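Local coordinates for putative trimethylamine methyltransferase (Rhizobium meliloti, PDB 4YYC), which probably transfers methyl groups as a methyltransferase of the trimethylamine methyltransferase family, at residues N127-G131 / G132-V136; E159-R162 / N163-L167; F275-S278 / G279-P283; A301-T304 / Q305-K309. One frame throughout, in Å; residues are numbered along the deposited sequence.

Contact 1: N127-G131 / G132-V136; sequences NAQIG and GKATV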
loop_
_atom_site.group_PDB
_atom_site.type_symbol
_atom_site.label_atom_id
_atom_site.label_comp_id
_atom_site.label_asym_id
_atom_site.label_seq_id
_atom_site.Cartn_x
_atom_site.Cartn_y
_atom_site.Cartn_z
ATOM N N ASN A 127 17.798 13.412 17.564
ATOM C CA ASN A 127 18.288 13.951 16.293
ATOM C C ASN A 127 17.863 13.026 15.156
ATOM O O ASN A 127 17.806 11.812 15.352
ATOM C CB ASN A 127 19.819 14.033 16.269
ATOM C CG ASN A 127 20.389 15.129 17.157
ATOM O OD1 ASN A 127 19.677 15.936 17.773
ATOM N ND2 ASN A 127 21.726 15.133 17.263
ATOM N N ALA A 128 17.596 13.590 13.978
ATOM C CA ALA A 128 17.134 12.805 12.814
ATOM C C ALA A 128 17.977 13.119 11.614
ATOM O O ALA A 128 18.238 14.272 11.337
ATOM C CB ALA A 128 15.694 13.111 12.497
ATOM N N GLN A 129 18.395 12.105 10.898
ATOM C CA GLN A 129 19.074 12.305 9.639
ATOM C C GLN A 129 18.068 12.666 8.581
ATOM O O GLN A 129 17.097 11.942 8.412
ATOM C CB GLN A 129 19.874 11.062 9.187
ATOM C CG GLN A 129 20.555 11.265 7.831
ATOM C CD GLN A 129 21.390 10.080 7.403
ATOM O OE1 GLN A 129 22.339 9.745 8.122
ATOM N NE2 GLN A 129 21.095 9.446 6.216
ATOM N N ILE A 130 18.401 13.676 7.771
ATOM C CA ILE A 130 17.594 14.035 6.609
ATOM C C ILE A 130 18.420 13.758 5.361
ATOM O O ILE A 130 19.441 14.387 5.146
ATOM C CB ILE A 130 17.165 15.519 6.675
ATOM C CG1 ILE A 130 16.121 15.718 7.798
ATOM C CG2 ILE A 130 16.542 15.982 5.376
ATOM C CD1 ILE A 130 14.763 15.065 7.585
ATOM N N GLY A 131 17.998 12.754 4.574
ATOM C CA GLY A 131 18.712 12.362 3.372
ATOM C C GLY A 131 19.180 10.927 3.398
ATOM O O GLY A 131 19.097 10.221 4.421
ATOM N N GLY A 132 19.649 10.480 2.244
ATOM C CA GLY A 132 20.177 9.137 2.087
ATOM C C GLY A 132 19.160 8.060 2.332
ATOM O O GLY A 132 18.024 8.164 1.870
ATOM N N LYS A 133 19.547 7.076 3.141
ATOM C CA LYS A 133 18.653 5.946 3.470
ATOM C C LYS A 133 17.682 6.205 4.605
ATOM O O LYS A 133 16.927 5.336 4.963
ATOM C CB LYS A 133 19.482 4.664 3.763
ATOM C CG LYS A 133 20.353 4.193 2.605
ATOM C CD LYS A 133 19.511 3.777 1.416
ATOM C CE LYS A 133 20.382 3.229 0.316
ATOM N NZ LYS A 133 19.623 2.420 -0.650
ATOM N N ALA A 134 17.652 7.414 5.135
ATOM C CA ALA A 134 16.839 7.708 6.299
ATOM C C ALA A 134 15.415 8.079 5.906
ATOM O O ALA A 134 15.187 8.597 4.799
ATOM C CB ALA A 134 17.474 8.837 7.097
ATOM N N THR A 135 14.489 7.808 6.813
ATOM C CA THR A 135 13.084 8.247 6.667
ATOM C C THR A 135 12.634 8.802 8.000
ATOM O O THR A 135 12.798 8.168 9.040
ATOM C CB THR A 135 12.172 7.095 6.189
ATOM O OG1 THR A 135 12.525 6.739 4.854
ATOM C CG2 THR A 135 10.693 7.499 6.202
ATOM N N VAL A 136 12.071 10.028 7.947
ATOM C CA VAL A 136 11.645 10.756 9.127
ATOM C C VAL A 136 10.170 11.133 8.942
ATOM O O VAL A 136 9.819 11.864 8.024
ATOM C CB VAL A 136 12.495 12.043 9.263
ATOM C CG1 VAL A 136 12.022 12.912 10.403
ATOM C CG2 VAL A 136 13.967 11.679 9.445
HETATM O O HOH W 1 22.250 7.027 4.552
#
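A type II' beta turn from G131 to A134 bends the chain between strands 128-131 and 134-136, whose N-to-C directions differ by 112°, so the pair is a sharp corner and not a hairpin. A134 N donates to G131 O at 3.2 Å, closing the turn. The same oxygen is gripped a second time. Extended beyond CG, with CG anti to the backbone N (chi1 178°), the side chain of Q129 runs alongside the turn and brings NE2 to 2.8 Å from G131 O. This bond is nearly straight (170°) and lies in the amide plane, and the two donors reach the oxygen from opposite faces of the carbonyl. A water bridges Q129 NE2 to K133 N, adding a link between strand and turn. At the backbone angles of G131 a CB would run into the preceding carbonyl oxygen, so the residue can hardly be other than glycine, while G132 takes the positive phi at the first corner of the turn. Inside the bend, CG2 of V136 touches CB of A128 at 3.8 Å and CD1 of I130, with I130 and V136 crossing at about a right angle. W119 of strand 116-119 packs on both of these side chains. V136 CG2 also comes to 3.3 Å from Q129 O.

Contact 2: E159-R162 / N163-L167; sequences EDFR and NFVKL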
loop_
_atom_site.group_PDB
_atom_site.type_symbol
_atom_site.label_atom_id
_atom_site.label_comp_id
_atom_site.label_asym_id
_atom_site.label_seq_id
_atom_site.Cartn_x
_atom_site.Cartn_y
_atom_site.Cartn_z
ATOM N N GLU A 159 -5.156 24.596 22.508
ATOM C CA GLU A 159 -5.273 23.364 23.277
ATOM C C GLU A 159 -5.156 22.140 22.339
ATOM O O GLU A 159 -4.424 21.177 22.637
ATOM C CB GLU A 159 -6.570 23.321 24.076
ATOM C CG GLU A 159 -6.636 22.093 24.931
ATOM C CD GLU A 159 -7.803 22.103 25.898
ATOM O OE1 GLU A 159 -8.444 23.173 26.148
ATOM O OE2 GLU A 159 -8.107 20.998 26.374
ATOM N N ASP A 160 -5.832 22.177 21.176
ATOM C CA ASP A 160 -5.669 21.091 20.231
ATOM C C ASP A 160 -4.242 20.991 19.714
ATOM O O ASP A 160 -3.690 19.888 19.562
ATOM C CB ASP A 160 -6.575 21.263 18.996
ATOM C CG ASP A 160 -8.015 21.267 19.319
ATOM O OD1 ASP A 160 -8.490 20.297 19.955
ATOM O OD2 ASP A 160 -8.687 22.243 18.922
ATOM N N PHE A 161 -3.649 22.143 19.407
ATOM C CA PHE A 161 -2.243 22.159 18.941
ATOM C C PHE A 161 -1.358 21.421 19.949
ATOM O O PHE A 161 -0.593 20.513 19.632
ATOM C CB PHE A 161 -1.790 23.612 18.792
ATOM C CG PHE A 161 -0.497 23.787 18.053
ATOM C CD1 PHE A 161 0.752 23.591 18.668
ATOM C CD2 PHE A 161 -0.506 24.109 16.707
ATOM C CE1 PHE A 161 1.922 23.723 17.943
ATOM C CE2 PHE A 161 0.659 24.240 15.997
ATOM C CZ PHE A 161 1.883 24.042 16.630
ATOM N N ARG A 162 -1.512 21.794 21.208
ATOM C CA ARG A 162 -0.743 21.140 22.259
ATOM C C ARG A 162 -1.033 19.641 22.333
ATOM O O ARG A 162 -0.100 18.840 22.471
ATOM C CB ARG A 162 -0.992 21.800 23.599
ATOM C CG ARG A 162 -0.332 23.156 23.665
ATOM C CD ARG A 162 -0.792 23.895 24.881
ATOM N NE ARG A 162 -0.096 25.149 25.027
ATOM C CZ ARG A 162 -0.271 25.959 26.073
ATOM N NH1 ARG A 162 -1.131 25.655 27.072
ATOM N NH2 ARG A 162 0.447 27.072 26.126
ATOM N N ASN A 163 -2.299 19.261 22.220
ATOM C CA ASN A 163 -2.632 17.842 22.236
ATOM C C ASN A 163 -1.913 17.077 21.104
ATOM O O ASN A 163 -1.449 15.955 21.323
ATOM C CB ASN A 163 -4.122 17.607 22.173
ATOM C CG ASN A 163 -4.825 17.929 23.464
ATOM O OD1 ASN A 163 -4.198 17.969 24.527
ATOM N ND2 ASN A 163 -6.130 18.139 23.396
ATOM N N PHE A 164 -1.880 17.636 19.910
ATOM C CA PHE A 164 -1.191 16.991 18.793
ATOM C C PHE A 164 0.302 16.922 19.020
ATOM O O PHE A 164 0.907 15.916 18.677
ATOM C CB PHE A 164 -1.528 17.601 17.442
ATOM C CG PHE A 164 -2.904 17.186 16.917
ATOM C CD1 PHE A 164 -3.114 15.910 16.408
ATOM C CD2 PHE A 164 -3.974 18.094 16.875
ATOM C CE1 PHE A 164 -4.363 15.530 15.924
ATOM C CE2 PHE A 164 -5.250 17.696 16.418
ATOM C CZ PHE A 164 -5.429 16.406 15.978
ATOM N N VAL A 165 0.887 17.979 19.604
ATOM C CA VAL A 165 2.280 17.906 19.961
ATOM C C VAL A 165 2.532 16.774 20.962
ATOM O O VAL A 165 3.490 16.011 20.826
ATOM C CB VAL A 165 2.832 19.242 20.447
ATOM C CG1 VAL A 165 4.263 19.088 20.915
ATOM C CG2 VAL A 165 2.801 20.246 19.300
ATOM N N LYS A 166 1.669 16.672 21.970
ATOM C CA LYS A 166 1.770 15.602 22.947
ATOM C C LYS A 166 1.675 14.213 22.307
ATOM O O LYS A 166 2.468 13.330 22.603
ATOM C CB LYS A 166 0.705 15.749 24.045
ATOM C CG LYS A 166 0.845 17.010 24.914
ATOM C CD LYS A 166 -0.323 17.084 25.885
ATOM C CE LYS A 166 -0.163 18.239 26.844
ATOM N NZ LYS A 166 -1.307 18.433 27.760
ATOM N N LEU A 167 0.681 14.023 21.419
ATOM C CA LEU A 167 0.516 12.722 20.784
ATOM C C LEU A 167 1.674 12.375 19.874
ATOM O O LEU A 167 2.095 11.204 19.810
ATOM C CB LEU A 167 -0.793 12.697 19.989
ATOM C CG LEU A 167 -2.092 12.792 20.820
ATOM C CD1 LEU A 167 -3.247 12.870 19.846
ATOM C CD2 LEU A 167 -2.300 11.629 21.753
HETATM O O HOH W 2 -7.820 18.574 25.831
#
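E159 begins one turn of helix 158-170 by accepting N163 N at its carbonyl oxygen, 2.9 Å away, the first of four successive alpha-helical bonds that join 159-162 to 163-167. Its side chain runs out extended, and a water bridges E159 OE2 to N163 ND2, joining the two side chains one turn apart. N163 ND2 also bonds Y404 OH, so this amide is held by a neighbour at the start of helix 404-420 as well as by solvent. D160 turns away from the following turn: its carboxylate forms a salt bridge with R154, takes T157 N near the helix start and bonds Y404 OH. Its carbonyl oxygen, besides receiving F164 N at 2.9 Å, lies 3.2 Å from CD2 of the F164 ring, which also meets the ring of Y404. F161 sends its ring out on another face of the helix, CG anti to the backbone N (chi1 -167°), and CE1 meets CG2 of V165 at 3.8 Å. Beyond that pair H200 of helix 192-202 packs on both, its ring steeply inclined to that of F161. R162 closes the walk. Its carbonyl oxygen takes K166 N at 2.8 Å and lies against the extended aliphatic chain of K166, with CG 3.2 Å from R162 O.

Contact 3: F275-S278 / G279-P283; sequences FILS and GAMSP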
loop_
_atom_site.group_PDB
_atom_site.type_symbol
_atom_site.label_atom_id
_atom_site.label_comp_id
_atom_site.label_asym_id
_atom_site.label_seq_id
_atom_site.Cartn_x
_atom_site.Cartn_y
_atom_site.Cartn_z
ATOM N N PHE A 275 3.098 22.706 -4.945
ATOM C CA PHE A 275 1.804 22.347 -4.379
ATOM C C PHE A 275 0.847 22.127 -5.535
ATOM O O PHE A 275 0.339 23.093 -6.123
ATOM C CB PHE A 275 1.307 23.459 -3.465
ATOM C CG PHE A 275 0.050 23.102 -2.724
ATOM C CD1 PHE A 275 0.127 22.397 -1.529
ATOM C CD2 PHE A 275 -1.185 23.405 -3.249
ATOM C CE1 PHE A 275 -1.025 22.019 -0.848
ATOM C CE2 PHE A 275 -2.362 23.047 -2.569
ATOM C CZ PHE A 275 -2.267 22.357 -1.377
ATOM N N ILE A 276 0.635 20.863 -5.869
ATOM C CA ILE A 276 0.038 20.514 -7.130
ATOM C C ILE A 276 -1.141 19.565 -7.015
ATOM O O ILE A 276 -1.077 18.562 -6.302
ATOM C CB ILE A 276 1.092 19.944 -8.051
ATOM C CG1 ILE A 276 1.938 21.126 -8.572
ATOM C CG2 ILE A 276 0.550 19.151 -9.220
ATOM C CD1 ILE A 276 3.188 20.626 -9.205
ATOM N N LEU A 277 -2.231 19.952 -7.678
ATOM C CA LEU A 277 -3.281 19.039 -8.063
ATOM C C LEU A 277 -3.157 18.879 -9.577
ATOM O O LEU A 277 -3.376 19.845 -10.337
ATOM C CB LEU A 277 -4.640 19.611 -7.702
ATOM C CG LEU A 277 -4.834 19.875 -6.199
ATOM C CD1 LEU A 277 -6.221 20.467 -6.008
ATOM C CD2 LEU A 277 -4.671 18.577 -5.420
ATOM N N SER A 278 -2.834 17.680 -10.032
ATOM C CA SER A 278 -2.594 17.454 -11.457
ATOM C C SER A 278 -3.875 17.700 -12.228
ATOM O O SER A 278 -4.947 17.257 -11.806
ATOM C CB SER A 278 -2.087 16.049 -11.721
ATOM O OG SER A 278 -0.764 15.899 -11.270
ATOM N N GLY A 279 -3.771 18.417 -13.353
ATOM C CA GLY A 279 -4.957 18.884 -14.071
ATOM C C GLY A 279 -5.379 20.299 -13.727
ATOM O O GLY A 279 -6.143 20.936 -14.463
ATOM N N ALA A 280 -4.938 20.811 -12.589
ATOM C CA ALA A 280 -5.297 22.168 -12.182
ATOM C C ALA A 280 -4.044 23.020 -12.075
ATOM O O ALA A 280 -3.917 24.014 -12.809
ATOM C CB ALA A 280 -6.071 22.140 -10.879
HETATM N N MSE A 281 -3.100 22.633 -11.221
HETATM C CA MSE A 281 -1.866 23.413 -11.018
HETATM C C MSE A 281 -0.682 22.821 -11.750
HETATM O O MSE A 281 0.412 23.364 -11.663
HETATM C CB MSE A 281 -1.499 23.515 -9.537
HETATM C CG MSE A 281 -2.449 24.433 -8.783
HETATM SE SE MSE A 281 -3.876 23.344 -7.973
HETATM C CE MSE A 281 -3.282 23.508 -6.101
ATOM N N SER A 282 -0.892 21.719 -12.460
ATOM C CA SER A 282 0.105 21.124 -13.342
ATOM C C SER A 282 -0.665 20.374 -14.438
ATOM O O SER A 282 -1.891 20.214 -14.332
ATOM C CB SER A 282 0.981 20.139 -12.584
ATOM O OG SER A 282 0.267 18.946 -12.311
ATOM N N PRO A 283 0.041 19.900 -15.484
ATOM C CA PRO A 283 -0.637 19.100 -16.491
ATOM C C PRO A 283 -1.297 17.871 -15.886
ATOM O O PRO A 283 -0.880 17.391 -14.816
ATOM C CB PRO A 283 0.475 18.685 -17.439
ATOM C CG PRO A 283 1.545 19.720 -17.217
ATOM C CD PRO A 283 1.482 20.050 -15.778
#
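The ring of F275 meets M281, a selenomethionine, at its edge: the methyl CE lies near the ring plane, 3.5 Å from CD2. F318 of the adjacent strand 313-322 stacks on the same ring, whose side chain is about 4 Å from a bound unknown ligand. The contact is the end of strand 269-277 and the loop that leads from it to helix 286-307 in a beta-alpha-beta unit. M281 reaches the strand by folding back: bent at chi2 (94°) and chi3 (108°), it lies beside L277, with SE 3.8 Å from L277 CB. The loop is tied down by L277 O, which accepts both A280 N and M281 N, each at 2.9 Å. G279 sits at a phi of 95°, where any CB would collide with S278 O. On the other side of the strand I276 CG2 presses on S282, 3.1 Å from OG and 3.5 Å from CB. An alanine at I276 removes CG2 from beside S282 CB and OG, and the gap would probably leave that hydroxyl freer to turn away from T289. T289 of helix 286-307 bonds the hydroxyl of S282 and, in the conformer described, that of S278. A280, meanwhile, packs against L446 of the second subunit, and L277 CG lies 4.0 Å from M281 CE.

Contact 4: A301-T304 / Q305-K309; sequences AAFT and QLIRK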
loop_
_atom_site.group_PDB
_atom_site.type_symbol
_atom_site.label_atom_id
_atom_site.label_comp_id
_atom_site.label_asym_id
_atom_site.label_seq_id
_atom_site.Cartn_x
_atom_site.Cartn_y
_atom_site.Cartn_z
ATOM N N ALA A 301 15.094 25.598 -4.996
ATOM C CA ALA A 301 16.216 25.067 -4.230
ATOM C C ALA A 301 17.504 25.786 -4.565
ATOM O O ALA A 301 18.284 26.138 -3.656
ATOM C CB ALA A 301 16.353 23.571 -4.420
ATOM N N ALA A 302 17.760 26.069 -5.857
ATOM C CA ALA A 302 18.991 26.805 -6.201
ATOM C C ALA A 302 18.999 28.183 -5.586
ATOM O O ALA A 302 20.070 28.655 -5.173
ATOM C CB ALA A 302 19.136 26.912 -7.711
ATOM N N PHE A 303 17.823 28.813 -5.492
ATOM C CA PHE A 303 17.706 30.098 -4.824
ATOM C C PHE A 303 18.281 30.081 -3.412
ATOM O O PHE A 303 18.971 31.038 -2.986
ATOM C CB PHE A 303 16.249 30.548 -4.794
ATOM C CG PHE A 303 16.070 31.923 -4.182
ATOM C CD1 PHE A 303 16.575 33.048 -4.798
ATOM C CD2 PHE A 303 15.483 32.046 -2.955
ATOM C CE1 PHE A 303 16.430 34.313 -4.188
ATOM C CE2 PHE A 303 15.307 33.287 -2.341
ATOM C CZ PHE A 303 15.776 34.410 -2.956
ATOM N N THR A 304 18.055 29.015 -2.673
ATOM C CA THR A 304 18.589 28.952 -1.295
ATOM C C THR A 304 20.131 29.078 -1.273
ATOM O O THR A 304 20.691 29.674 -0.356
ATOM C CB THR A 304 18.157 27.682 -0.535
ATOM O OG1 THR A 304 18.789 26.535 -1.130
ATOM C CG2 THR A 304 16.617 27.558 -0.476
ATOM N N GLN A 305 20.779 28.567 -2.324
ATOM C CA GLN A 305 22.240 28.578 -2.390
ATOM C C GLN A 305 22.743 29.954 -2.776
ATOM O O GLN A 305 23.884 30.294 -2.468
ATOM C CB GLN A 305 22.774 27.501 -3.356
ATOM C CG GLN A 305 22.293 26.077 -3.074
ATOM C CD GLN A 305 22.657 25.641 -1.694
ATOM O OE1 GLN A 305 23.868 25.450 -1.391
ATOM N NE2 GLN A 305 21.656 25.507 -0.813
ATOM N N LEU A 306 21.897 30.743 -3.450
ATOM C CA LEU A 306 22.226 32.145 -3.719
ATOM C C LEU A 306 22.235 32.990 -2.467
ATOM O O LEU A 306 22.942 34.027 -2.397
ATOM C CB LEU A 306 21.330 32.746 -4.795
ATOM C CG LEU A 306 21.390 32.103 -6.183
ATOM C CD1 LEU A 306 20.377 32.793 -7.063
ATOM C CD2 LEU A 306 22.758 32.173 -6.779
ATOM N N ILE A 307 21.421 32.614 -1.497
ATOM C CA ILE A 307 21.418 33.260 -0.191
ATOM C C ILE A 307 22.608 32.788 0.628
ATOM O O ILE A 307 23.331 33.645 1.131
ATOM C CB ILE A 307 20.099 33.025 0.552
ATOM C CG1 ILE A 307 18.931 33.662 -0.232
ATOM C CG2 ILE A 307 20.170 33.526 1.999
ATOM C CD1 ILE A 307 18.879 35.179 -0.191
ATOM N N ARG A 308 22.815 31.473 0.783
ATOM C CA ARG A 308 24.008 30.933 1.460
ATOM C C ARG A 308 24.387 29.596 0.875
ATOM O O ARG A 308 23.601 28.629 0.899
ATOM C CB ARG A 308 23.773 30.755 2.946
ATOM C CG ARG A 308 23.827 32.024 3.743
ATOM C CD ARG A 308 25.073 32.855 3.514
ATOM N NE ARG A 308 24.990 34.030 4.355
ATOM C CZ ARG A 308 24.493 35.209 4.010
ATOM N NH1 ARG A 308 24.020 35.434 2.803
ATOM N NH2 ARG A 308 24.512 36.189 4.891
ATOM N N LYS A 309 25.583 29.512 0.311
ATOM C CA LYS A 309 26.101 28.253 -0.176
ATOM C C LYS A 309 26.129 27.271 0.979
ATOM O O LYS A 309 26.583 27.604 2.079
ATOM C CB LYS A 309 27.509 28.445 -0.735
ATOM C CG LYS A 309 27.530 29.105 -2.095
ATOM C CD LYS A 309 28.946 29.392 -2.575
ATOM C CE LYS A 309 28.884 30.211 -3.859
ATOM N NZ LYS A 309 30.219 30.323 -4.481
#
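Between A302 and I307 the backbone hydrogen bonding mixes i+3 and i+4 partners, A302 O accepting both Q305 N (2.9 Å) and L306 N, before R308 N closes the last turn of helix 286-307 with an almost straight bond (175°) to T304 O. R308 is the first residue to leave helical angles. The polar side chains form a relay along one flank. T304 OG1 sits between its backbone N and carbonyl carbon (chi1 68°), which points it back down the helix to donate to A301 O at 2.6 Å, in the carbonyl plane. It then accepts Q305 NE2 at 3.1 Å, close to the amide plane. Q305 is bent at chi2 (-58°), and its amide also bonds T112 and G310 N through OE1 and A311 O through NE2, so the helix end and the chain just beyond it are stitched together. Replacing T304 with a valine is likely to leave the Q305 NE2 hydrogen without this acceptor and A301 O without its hydroxyl donor. On another flank I307 CG1 covers one face of the F303 ring, 4.2 Å from CE2. F303 and I307 pack on helices 81-90 and 254-265, and L306 on helix 81-90, while A301, T304 and Q305 rest on V313 of strand 313-322.

Taken from the N terminus, the four contacts run in series: none nests in or crosses another, and none touches the next. Contact 1 closes a tight turn where strand 128-131, paired with 116-119, hands over to strand 134-137 of a different sheet. Contact 2 follows within helix 158-170, joining helices 192-202 and 404-420, its centre 24 Å from that of contact 1. Contacts 3 and 4 share one beta-alpha-beta unit: the first folds the loop that leaves strand 269-277, and the second ends helix 286-307 before strand 313-322, with nearest atoms about 12 Å apart. Contacts 1 and 3 lie on opposite sides of the chain's centre.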